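PDB 2YI9: RNA-directed RNA polymerase from Infectious pancreatic necrosis virus, which catalyses template-directed synthesis of viral RNA from ribonucleoside triphosphates and probably also becomes covalently attached to the genomic RNA. Local coordinates for residues 68-73 against 92-97; 608-613 against 636-641. All coordinates share one frame; numbering follows the deposited sequence.

Interaction 1: 68-73 against 92-97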
loop_
_atom_site.group_PDB
_atom_site.type_symbol
_atom_site.label_atom_id
_atom_site.label_comp_id
_atom_site.label_asym_id
_atom_site.label_seq_id
_atom_site.Cartn_x
_atom_site.Cartn_y
_atom_site.Cartn_z
ATOM N N MET A 68 -19.277 20.146 -15.358
ATOM C CA MET A 68 -19.926 18.907 -15.768
ATOM C C MET A 68 -21.058 19.130 -16.758
ATOM O O MET A 68 -21.809 20.105 -16.650
ATOM C CB MET A 68 -20.419 18.115 -14.548
ATOM C CG MET A 68 -19.292 17.657 -13.634
ATOM S SD MET A 68 -18.123 16.562 -14.490
ATOM C CE MET A 68 -16.719 16.634 -13.355
ATOM N N VAL A 69 -21.166 18.210 -17.721
ATOM C CA VAL A 69 -22.215 18.151 -18.746
ATOM C C VAL A 69 -22.833 16.736 -18.659
ATOM O O VAL A 69 -22.109 15.756 -18.445
ATOM C CB VAL A 69 -21.638 18.474 -20.150
ATOM C CG1 VAL A 69 -22.493 17.884 -21.268
ATOM C CG2 VAL A 69 -21.477 19.977 -20.337
ATOM N N GLU A 70 -24.162 16.646 -18.768
ATOM C CA GLU A 70 -24.872 15.373 -18.740
ATOM C C GLU A 70 -24.910 14.769 -20.142
ATOM O O GLU A 70 -25.317 15.439 -21.095
ATOM C CB GLU A 70 -26.303 15.554 -18.217
ATOM C CG GLU A 70 -26.503 15.016 -16.814
ATOM C CD GLU A 70 -27.913 15.141 -16.263
ATOM O OE1 GLU A 70 -28.879 14.832 -16.998
ATOM O OE2 GLU A 70 -28.054 15.544 -15.086
ATOM N N LEU A 71 -24.426 13.523 -20.277
ATOM C CA LEU A 71 -24.461 12.772 -21.534
ATOM C C LEU A 71 -25.301 11.517 -21.312
ATOM O O LEU A 71 -25.427 11.067 -20.171
ATOM C CB LEU A 71 -23.055 12.352 -21.986
ATOM C CG LEU A 71 -22.029 13.438 -22.359
ATOM C CD1 LEU A 71 -20.791 12.802 -22.953
ATOM C CD2 LEU A 71 -22.612 14.494 -23.322
ATOM N N GLU A 72 -25.859 10.939 -22.393
ATOM C CA GLU A 72 -26.619 9.685 -22.297
ATOM C C GLU A 72 -25.624 8.543 -22.058
ATOM O O GLU A 72 -24.642 8.427 -22.794
ATOM C CB GLU A 72 -27.389 9.409 -23.600
ATOM C CG GLU A 72 -28.630 10.257 -23.822
ATOM C CD GLU A 72 -29.293 10.052 -25.174
ATOM O OE1 GLU A 72 -28.927 9.089 -25.892
ATOM O OE2 GLU A 72 -30.196 10.854 -25.511
ATOM N N THR A 73 -25.874 7.711 -21.039
ATOM C CA THR A 73 -25.019 6.572 -20.705
ATOM C C THR A 73 -24.845 5.620 -21.888
ATOM O O THR A 73 -23.718 5.202 -22.154
ATOM C CB THR A 73 -25.526 5.860 -19.462
ATOM O OG1 THR A 73 -25.690 6.836 -18.442
ATOM C CG2 THR A 73 -24.571 4.786 -18.967
ATOM N N THR A 92 -27.883 8.641 -17.458
ATOM C CA THR A 92 -27.006 9.780 -17.778
ATOM C C THR A 92 -25.689 9.689 -17.017
ATOM O O THR A 92 -25.651 9.140 -15.916
ATOM C CB THR A 92 -27.664 11.147 -17.513
ATOM O OG1 THR A 92 -27.959 11.253 -16.122
ATOM C CG2 THR A 92 -28.913 11.393 -18.357
ATOM N N VAL A 93 -24.613 10.233 -17.617
ATOM C CA VAL A 93 -23.272 10.345 -17.016
ATOM C C VAL A 93 -22.871 11.818 -17.023
ATOM O O VAL A 93 -23.192 12.522 -17.983
ATOM C CB VAL A 93 -22.181 9.447 -17.668
ATOM C CG1 VAL A 93 -22.394 7.988 -17.316
ATOM C CG2 VAL A 93 -22.111 9.637 -19.186
ATOM N N SER A 94 -22.170 12.284 -15.959
ATOM C CA SER A 94 -21.699 13.676 -15.816
ATOM C C SER A 94 -20.233 13.750 -16.181
ATOM O O SER A 94 -19.401 13.158 -15.507
ATOM C CB SER A 94 -21.897 14.163 -14.385
ATOM O OG SER A 94 -23.249 13.977 -14.006
ATOM N N VAL A 95 -19.913 14.412 -17.269
ATOM C CA VAL A 95 -18.513 14.495 -17.725
ATOM C C VAL A 95 -17.974 15.936 -17.837
ATOM O O VAL A 95 -18.738 16.831 -18.212
ATOM C CB VAL A 95 -18.244 13.674 -19.021
ATOM C CG1 VAL A 95 -18.485 12.184 -18.783
ATOM C CG2 VAL A 95 -19.076 14.190 -20.187
ATOM N N PRO A 96 -16.658 16.170 -17.553
ATOM C CA PRO A 96 -16.136 17.562 -17.598
ATOM C C PRO A 96 -15.917 18.108 -18.995
ATOM O O PRO A 96 -14.789 18.208 -19.476
ATOM C CB PRO A 96 -14.846 17.493 -16.757
ATOM C CG PRO A 96 -14.402 16.067 -16.866
ATOM C CD PRO A 96 -15.628 15.216 -17.062
ATOM N N GLU A 97 -17.010 18.494 -19.643
ATOM C CA GLU A 97 -16.976 19.016 -21.011
ATOM C C GLU A 97 -17.677 20.363 -21.148
ATOM O O GLU A 97 -17.957 20.777 -22.265
ATOM C CB GLU A 97 -17.596 17.984 -21.975
ATOM C CG GLU A 97 -16.713 16.760 -22.206
ATOM C CD GLU A 97 -17.292 15.664 -23.087
ATOM O OE1 GLU A 97 -18.419 15.826 -23.612
ATOM O OE2 GLU A 97 -16.599 14.636 -23.256
#

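Interaction 2: 608-613 against 636-641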
loop_
_atom_site.group_PDB
_atom_site.type_symbol
_atom_site.label_atom_id
_atom_site.label_comp_id
_atom_site.label_asym_id
_atom_site.label_seq_id
_atom_site.Cartn_x
_atom_site.Cartn_y
_atom_site.Cartn_z
ATOM N N TYR A 608 -20.147 -3.729 17.333
ATOM C CA TYR A 608 -18.836 -3.145 17.062
ATOM C C TYR A 608 -17.954 -3.161 18.339
ATOM O O TYR A 608 -16.758 -3.406 18.237
ATOM C CB TYR A 608 -18.984 -1.729 16.447
ATOM C CG TYR A 608 -17.793 -0.854 16.711
ATOM C CD1 TYR A 608 -16.645 -0.952 15.928
ATOM C CD2 TYR A 608 -17.767 -0.001 17.808
ATOM C CE1 TYR A 608 -15.513 -0.191 16.215
ATOM C CE2 TYR A 608 -16.637 0.732 18.124
ATOM C CZ TYR A 608 -15.521 0.649 17.318
ATOM O OH TYR A 608 -14.441 1.396 17.686
ATOM N N GLN A 609 -18.548 -2.893 19.523
ATOM C CA GLN A 609 -17.826 -2.934 20.799
ATOM C C GLN A 609 -17.373 -4.354 21.089
ATOM O O GLN A 609 -16.210 -4.541 21.451
ATOM C CB GLN A 609 -18.662 -2.367 21.942
ATOM C CG GLN A 609 -18.695 -0.834 21.908
ATOM C CD GLN A 609 -19.687 -0.213 22.854
ATOM O OE1 GLN A 609 -20.440 -0.888 23.571
ATOM N NE2 GLN A 609 -19.722 1.108 22.854
ATOM N N ILE A 610 -18.236 -5.363 20.830
ATOM C CA ILE A 610 -17.863 -6.774 20.991
ATOM C C ILE A 610 -16.688 -7.082 20.045
ATOM O O ILE A 610 -15.689 -7.642 20.487
ATOM C CB ILE A 610 -19.059 -7.735 20.775
ATOM C CG1 ILE A 610 -20.109 -7.551 21.896
ATOM C CG2 ILE A 610 -18.576 -9.220 20.665
ATOM C CD1 ILE A 610 -21.486 -8.208 21.630
ATOM N N VAL A 611 -16.792 -6.641 18.770
ATOM C CA VAL A 611 -15.744 -6.823 17.755
ATOM C C VAL A 611 -14.408 -6.217 18.216
ATOM O O VAL A 611 -13.383 -6.885 18.131
ATOM C CB VAL A 611 -16.188 -6.287 16.355
ATOM C CG1 VAL A 611 -15.019 -6.230 15.374
ATOM C CG2 VAL A 611 -17.315 -7.136 15.788
ATOM N N ARG A 612 -14.440 -4.953 18.679
ATOM C CA ARG A 612 -13.273 -4.201 19.160
ATOM C C ARG A 612 -12.526 -5.034 20.253
ATOM O O ARG A 612 -11.321 -5.220 20.146
ATOM C CB ARG A 612 -13.739 -2.818 19.725
ATOM C CG ARG A 612 -12.670 -2.029 20.518
ATOM C CD ARG A 612 -13.261 -1.061 21.547
ATOM N NE ARG A 612 -13.940 0.054 20.891
ATOM C CZ ARG A 612 -14.611 1.019 21.514
ATOM N NH1 ARG A 612 -14.740 1.003 22.833
ATOM N NH2 ARG A 612 -15.173 2.000 20.817
ATOM N N TYR A 613 -13.253 -5.534 21.273
ATOM C CA TYR A 613 -12.658 -6.317 22.360
ATOM C C TYR A 613 -12.221 -7.704 21.950
ATOM O O TYR A 613 -11.169 -8.135 22.397
ATOM C CB TYR A 613 -13.508 -6.278 23.643
ATOM C CG TYR A 613 -13.657 -4.855 24.137
ATOM C CD1 TYR A 613 -12.537 -4.085 24.461
ATOM C CD2 TYR A 613 -14.905 -4.249 24.199
ATOM C CE1 TYR A 613 -12.664 -2.759 24.865
ATOM C CE2 TYR A 613 -15.044 -2.919 24.595
ATOM C CZ TYR A 613 -13.919 -2.178 24.920
ATOM O OH TYR A 613 -14.052 -0.871 25.319
ATOM N N LEU A 636 -17.917 -10.369 27.123
ATOM C CA LEU A 636 -18.896 -11.297 27.730
ATOM C C LEU A 636 -20.083 -10.569 28.338
ATOM O O LEU A 636 -21.204 -11.062 28.260
ATOM C CB LEU A 636 -18.284 -12.241 28.802
ATOM C CG LEU A 636 -17.306 -13.339 28.325
ATOM C CD1 LEU A 636 -16.972 -14.290 29.446
ATOM C CD2 LEU A 636 -17.838 -14.128 27.116
ATOM N N ASP A 637 -19.831 -9.417 28.977
ATOM C CA ASP A 637 -20.878 -8.612 29.601
ATOM C C ASP A 637 -21.840 -8.095 28.522
ATOM O O ASP A 637 -23.043 -8.125 28.712
ATOM C CB ASP A 637 -20.260 -7.437 30.374
ATOM C CG ASP A 637 -21.316 -6.555 31.005
ATOM O OD1 ASP A 637 -21.966 -7.007 31.957
ATOM O OD2 ASP A 637 -21.556 -5.445 30.478
ATOM N N LYS A 638 -21.296 -7.668 27.381
ATOM C CA LYS A 638 -22.108 -7.186 26.258
ATOM C C LYS A 638 -22.924 -8.311 25.617
ATOM O O LYS A 638 -24.085 -8.097 25.304
ATOM C CB LYS A 638 -21.242 -6.450 25.248
ATOM C CG LYS A 638 -20.765 -5.106 25.780
ATOM C CD LYS A 638 -19.674 -4.532 24.868
ATOM C CE LYS A 638 -18.861 -3.461 25.560
ATOM N NZ LYS A 638 -19.700 -2.327 26.052
ATOM N N ARG A 639 -22.338 -9.513 25.469
ATOM C CA ARG A 639 -23.037 -10.677 24.908
ATOM C C ARG A 639 -24.186 -11.122 25.828
ATOM O O ARG A 639 -25.255 -11.496 25.342
ATOM C CB ARG A 639 -22.057 -11.855 24.694
ATOM C CG ARG A 639 -20.997 -11.583 23.629
ATOM C CD ARG A 639 -20.120 -12.816 23.517
ATOM N NE ARG A 639 -18.968 -12.625 22.650
ATOM C CZ ARG A 639 -18.942 -12.885 21.352
ATOM N NH1 ARG A 639 -20.037 -13.312 20.730
ATOM N NH2 ARG A 639 -17.825 -12.709 20.660
ATOM N N LYS A 640 -23.965 -11.071 27.139
ATOM C CA LYS A 640 -24.963 -11.445 28.148
ATOM C C LYS A 640 -26.155 -10.487 28.108
ATOM O O LYS A 640 -27.298 -10.937 28.192
ATOM C CB LYS A 640 -24.342 -11.473 29.560
ATOM C CG LYS A 640 -25.267 -12.080 30.622
ATOM N N ARG A 641 -25.879 -9.178 27.975
ATOM C CA ARG A 641 -26.906 -8.137 27.887
ATOM C C ARG A 641 -27.788 -8.400 26.664
ATOM O O ARG A 641 -28.997 -8.380 26.789
ATOM C CB ARG A 641 -26.275 -6.733 27.799
ATOM C CG ARG A 641 -25.784 -6.205 29.147
ATOM C CD ARG A 641 -25.182 -4.796 29.045
ATOM N NE ARG A 641 -26.154 -3.759 28.682
ATOM C CZ ARG A 641 -27.018 -3.211 29.532
ATOM N NH1 ARG A 641 -27.072 -3.623 30.796
ATOM N NH2 ARG A 641 -27.853 -2.264 29.121
#

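Interaction 1: 68-73 against 92-97
Val69 and Val95 pair through both of their peptide groups, and Leu71 and Val93 do the same two residues along, giving four backbone hydrogen bonds in an antiparallel ladder. The straightest runs from Leu71 N to Val93 O, 2.8 Å with 172° at the hydrogen; Val69 N meets Val95 O more bent, its donor tilted 28° from the carbonyl plane. Glu70 and Ser94 form the non-hydrogen-bonded pair between the two rungs.

On the face carrying Val69, Leu71, Val93 and Val95, the Leu71 side chain crosses that of Val95 at about a right angle, and Leu71 CD1 reaches Val95 CG2 at 3.5 Å. Leu71 CB also lies 4.0 Å from Val93 CG2. The other face holds Met68, whose chain bends at chi2 (-61°) and brings SD over the Val95-Pro96 peptide, 3.4 Å from Pro96 N. Its sulfur and methyl then run alongside the proline ring, Met68 SD lying 3.8 Å from Pro96 CD.

Further out, helix 256-278 packs on Val93, Val95 and Pro96. Tyr251, predicted to bind GTP, touches Met68 and Pro96. At the far end Thr73 OG1 bonds to Lys90 O. Backbone pairing thus sets the register, while the N-H and C=O of Ser94, which point away from strand 65-72 at the sheet edge, are satisfied by hydrogen bonds to the side chains of Glu262 and Tyr251.

Interaction 2: 608-613 against 636-641
Helices 608-613 and 636-641 run antiparallel, 152° between their directions, with axes 9.7 Å apart at closest approach and Ile610 facing Lys638 at the nearest backbone point. Lys638 and Ile610 together carry the greater part of the contact. The aliphatic chain of Lys638 leaves its helix toward the other, passes Ile610 in the opposite direction with CB 3.7 Å from Ile610 CG1, and then crosses Gln609 at about a right angle. A bend at the last torsion (chi4 -58°) swings the ammonium onto the amide oxygen: Lys638 NZ donates to Gln609 OE1 at 3.0 Å, approaching from above the carbonyl plane, 51° out of it. Lys638 CE also comes within 4.0 Å of Tyr613 CE2.

Beside this, Ile610 CG2 sits over one face of the Arg639 guanidinium, 3.5 Å above its plane and toward the rim. That group is held from elsewhere too, since Arg639 NH2 makes a salt bridge with Glu614 and a hydrogen bond to Leu671 O. Within 608-613, Arg612 CD lies over one face of the Tyr613 ring, and Arg612 NH1 donates to Tyr613 OH at 3.2 Å, almost in the guanidinium plane. Tyr613 OH is also hydrogen-bonded to Asp124.

Leu653 of helix 650-654 packs against both Ile610 and Arg639. The arrangement is an antiparallel helical hairpin of the polymerase thumb, formed by helices 604-621 and 625-645, in which the aliphatic chain of Lys638 and the guanidinium face of Arg639 pack against Ile610.

Overall arrangement
The two contacts share no secondary-structure element: interaction 1 lies in the part of the sequence assigned to the birnavirus palm family and interaction 2 in the part assigned to the thumb, and their nearest atoms are about 34 Å apart. Both are partly buried, and their centres lie about 32 and 31 Å from the centre of the chain. Interaction 1 is held mainly by main-chain bonds, with apolar packing on its faces, and buries 651 Å². Interaction 2 buries 267 Å² and has no backbone bond across it, relying on side chains alone. Tyr251 links interaction 1 to the predicted GTP site, whereas interaction 2 is structural packing away from the metal sites and that predicted GTP site.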